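Local coordinates for protein aldehyde reductase YahK (Escherichia coli, PDB 1UUF) that reduces a wide range of aldehydes to their primary alcohols, strongly preferring NADPH over NADH and binding two zinc ions per subunit, at residues Ala55-Cys60 and Gly147-Gln152. Numbering follows the deposited sequence.
Sequences AYCGVC and GGYSQQ. With ZN (zinc ion), chain C.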
ATOM      1  N   ALA A  55     -28.506 -26.097  -0.913  1.00 12.44           N
ATOM      2  CA  ALA A  55     -29.363 -25.933  -2.076  1.00 11.78           C
ATOM      3  C   ALA A  55     -28.527 -25.584  -3.296  1.00 11.42           C
ATOM      4  O   ALA A  55     -28.703 -26.167  -4.367  1.00 10.86           O
ATOM      5  CB  ALA A  55     -30.399 -24.842  -1.817  1.00 12.40           C
ATOM      6  N   TYR A  56     -27.610 -24.634  -3.131  1.00 10.80           N
ATOM      7  CA  TYR A  56     -26.753 -24.209  -4.231  1.00 10.91           C
ATOM      8  C   TYR A  56     -25.341 -23.887  -3.770  1.00  9.99           C
ATOM      9  O   TYR A  56     -25.114 -23.546  -2.610  1.00 11.28           O
ATOM     10  CB  TYR A  56     -27.330 -22.964  -4.917  1.00 11.14           C
ATOM     11  CG  TYR A  56     -28.761 -23.122  -5.366  1.00 12.72           C
ATOM     12  CD1 TYR A  56     -29.817 -22.707  -4.552  1.00 14.02           C
ATOM     13  CD2 TYR A  56     -29.063 -23.736  -6.579  1.00 13.85           C
ATOM     14  CE1 TYR A  56     -31.141 -22.903  -4.939  1.00 13.69           C
ATOM     15  CE2 TYR A  56     -30.382 -23.939  -6.975  1.00 14.12           C
ATOM     16  CZ  TYR A  56     -31.413 -23.522  -6.149  1.00 16.30           C
ATOM     17  OH  TYR A  56     -32.719 -23.744  -6.523  1.00 18.77           O
ATOM     18  N   CYS A  57     -24.393 -23.997  -4.693  1.00 10.87           N
ATOM     19  CA  CYS A  57     -23.004 -23.682  -4.390  1.00 10.62           C
ATOM     20  C   CYS A  57     -22.357 -23.016  -5.595  1.00 10.98           C
ATOM     21  O   CYS A  57     -22.318 -23.588  -6.683  1.00 11.33           O
ATOM     22  CB  CYS A  57     -22.216 -24.941  -4.015  1.00 11.68           C
ATOM     23  SG  CYS A  57     -20.519 -24.572  -3.451  1.00 12.83           S
ATOM     24  N   GLY A  58     -21.862 -21.799  -5.395  1.00  9.86           N
ATOM     25  CA  GLY A  58     -21.209 -21.080  -6.472  1.00 10.87           C
ATOM     26  C   GLY A  58     -19.865 -21.706  -6.794  1.00 11.70           C
ATOM     27  O   GLY A  58     -19.240 -22.326  -5.933  1.00 12.43           O
ATOM     28  N   VAL A  59     -19.427 -21.561  -8.038  1.00 12.30           N
ATOM     29  CA  VAL A  59     -18.147 -22.117  -8.456  1.00 13.34           C
ATOM     30  C   VAL A  59     -17.128 -20.981  -8.503  1.00 14.03           C
ATOM     31  O   VAL A  59     -17.275 -20.024  -9.265  1.00 13.85           O
ATOM     32  CB  VAL A  59     -18.268 -22.790  -9.836  1.00 13.89           C
ATOM     33  CG1 VAL A  59     -16.928 -23.391 -10.246  1.00 14.31           C
ATOM     34  CG2 VAL A  59     -19.346 -23.877  -9.783  1.00 13.89           C
ATOM     35  N   CYS A  60     -16.099 -21.098  -7.667  1.00 13.99           N
ATOM     36  CA  CYS A  60     -15.056 -20.079  -7.553  1.00 14.29           C
ATOM     37  C   CYS A  60     -13.748 -20.539  -8.189  1.00 16.32           C
ATOM     38  O   CYS A  60     -13.470 -21.736  -8.257  1.00 16.16           O
ATOM     39  CB  CYS A  60     -14.816 -19.757  -6.073  1.00 15.79           C
ATOM     40  SG  CYS A  60     -13.523 -18.529  -5.762  1.00 15.21           S
ATOM     41  N   GLY A 147     -15.700 -29.356   1.117  1.00 13.51           N
ATOM     42  CA  GLY A 147     -16.570 -28.237   0.786  1.00 13.72           C
ATOM     43  C   GLY A 147     -18.031 -28.388   0.400  1.00 13.23           C
ATOM     44  O   GLY A 147     -18.682 -29.394   0.680  1.00 13.69           O
ATOM     45  N   GLY A 148     -18.530 -27.350  -0.271  1.00 11.65           N
ATOM     46  CA  GLY A 148     -19.922 -27.282  -0.682  1.00 12.29           C
ATOM     47  C   GLY A 148     -20.412 -28.040  -1.899  1.00 13.63           C
ATOM     48  O   GLY A 148     -21.598 -27.954  -2.222  1.00 12.80           O
ATOM     49  N   TYR A 149     -19.532 -28.751  -2.597  1.00 11.86           N
ATOM     50  CA  TYR A 149     -19.972 -29.542  -3.747  1.00 13.19           C
ATOM     51  C   TYR A 149     -20.545 -30.814  -3.133  1.00 13.95           C
ATOM     52  O   TYR A 149     -20.136 -31.925  -3.478  1.00 15.33           O
ATOM     53  CB  TYR A 149     -18.800 -29.929  -4.647  1.00 12.21           C
ATOM     54  CG  TYR A 149     -18.184 -28.829  -5.480  1.00 12.11           C
ATOM     55  CD1 TYR A 149     -18.564 -27.495  -5.336  1.00 11.60           C
ATOM     56  CD2 TYR A 149     -17.176 -29.131  -6.393  1.00 12.80           C
ATOM     57  CE1 TYR A 149     -17.939 -26.486  -6.089  1.00 10.91           C
ATOM     58  CE2 TYR A 149     -16.554 -28.145  -7.138  1.00 12.92           C
ATOM     59  CZ  TYR A 149     -16.933 -26.826  -6.983  1.00 11.77           C
ATOM     60  OH  TYR A 149     -16.273 -25.867  -7.712  1.00 13.22           O
ATOM     61  N   SER A 150     -21.481 -30.642  -2.209  1.00 12.79           N
ATOM     62  CA  SER A 150     -22.084 -31.769  -1.513  1.00 14.77           C
ATOM     63  C   SER A 150     -23.523 -31.471  -1.110  1.00 15.52           C
ATOM     64  O   SER A 150     -24.000 -30.342  -1.259  1.00 14.19           O
ATOM     65  CB  SER A 150     -21.251 -32.097  -0.273  1.00 14.33           C
ATOM     66  OG  SER A 150     -21.104 -30.950   0.546  1.00 16.31           O
ATOM     67  N   GLN A 151     -24.208 -32.484  -0.589  1.00 14.79           N
ATOM     68  CA  GLN A 151     -25.603 -32.346  -0.184  1.00 15.89           C
ATOM     69  C   GLN A 151     -25.815 -31.672   1.165  1.00 15.65           C
ATOM     70  O   GLN A 151     -26.836 -31.018   1.376  1.00 14.01           O
ATOM     71  CB  GLN A 151     -26.282 -33.715  -0.137  1.00 18.50           C
ATOM     72  CG  GLN A 151     -26.320 -34.464  -1.448  1.00 21.33           C
ATOM     73  CD  GLN A 151     -27.052 -35.784  -1.313  1.00 23.98           C
ATOM     74  OE1 GLN A 151     -26.686 -36.629  -0.494  1.00 22.48           O
ATOM     75  NE2 GLN A 151     -28.098 -35.962  -2.109  1.00 22.32           N
ATOM     76  N   GLN A 152     -24.865 -31.854   2.079  1.00 15.86           N
ATOM     77  CA  GLN A 152     -24.970 -31.286   3.419  1.00 15.59           C
ATOM     78  C   GLN A 152     -23.622 -30.850   3.978  1.00 13.66           C
ATOM     79  O   GLN A 152     -22.572 -31.301   3.530  1.00 13.59           O
ATOM     80  CB  GLN A 152     -25.583 -32.313   4.384  1.00 18.54           C
ATOM     81  CG  GLN A 152     -27.051 -32.635   4.138  1.00 21.00           C
ATOM     82  CD  GLN A 152     -27.584 -33.722   5.063  1.00 24.68           C
ATOM     83  OE1 GLN A 152     -28.787 -33.984   5.100  1.00 26.86           O
ATOM     84  NE2 GLN A 152     -26.688 -34.365   5.808  1.00 21.19           N
TER
HETATM   85 ZN    ZN C 402     -13.614 -18.297  -3.404  1.00 18.13          ZN
HETATM   86  O   HOH W   1     -11.454 -17.737  -2.887  1.00 12.96           O
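Cys57, on strand 49-58, and Gly148, in the loop that precedes strand 152-156, bring their CA atoms to 6.0 Å, yet no hydrogen bond joins the two segments, which meet through the side chains of Cys57, Val59 and Tyr149 and the Gly148 peptide. Cys57 CB lies 3.6 Å from Gly148 O. A chi1 of -174° swings SG of Cys57 away from its own backbone N, to lie 3.8 Å from Gly148 C. The same sulfur lies at the edge of the Tyr149 ring, almost in its plane, 4.0 Å from CD1: an edge-on sulfur-aromatic contact rather than one over a face. Tyr149, at the centre of an inverse gamma turn, starts away from the strand, but its ring runs back alongside Cys57 and Gly58 until OH stands 3.6 Å from CG1 of Val59, the two side chains crossing nearly at right angles. That buried hydroxyl is hydrogen-bonded to Tyr348 and weakly to Asp63, which also accepts from Cys60 N. Within the loop, Ser150 OG donates to Gly147 O at 2.9 Å, in the carbonyl plane, and Arg42 reaches both oxygens, Gly147 O only weakly. Beyond Val59 the chain turns to Cys60, the N-cap of helix 61-68, whose SG binds the catalytic zinc at 2.4 Å with His82, Cys178 and a water. The contact thus packs a loop of the GroES-like catalytic domain beside a strand leading into the zinc site. Strand 84-91 pairs with strand 49-58 along one edge and strand 359-363 along the other, while helix 344-352 packs against Val59 and Tyr149.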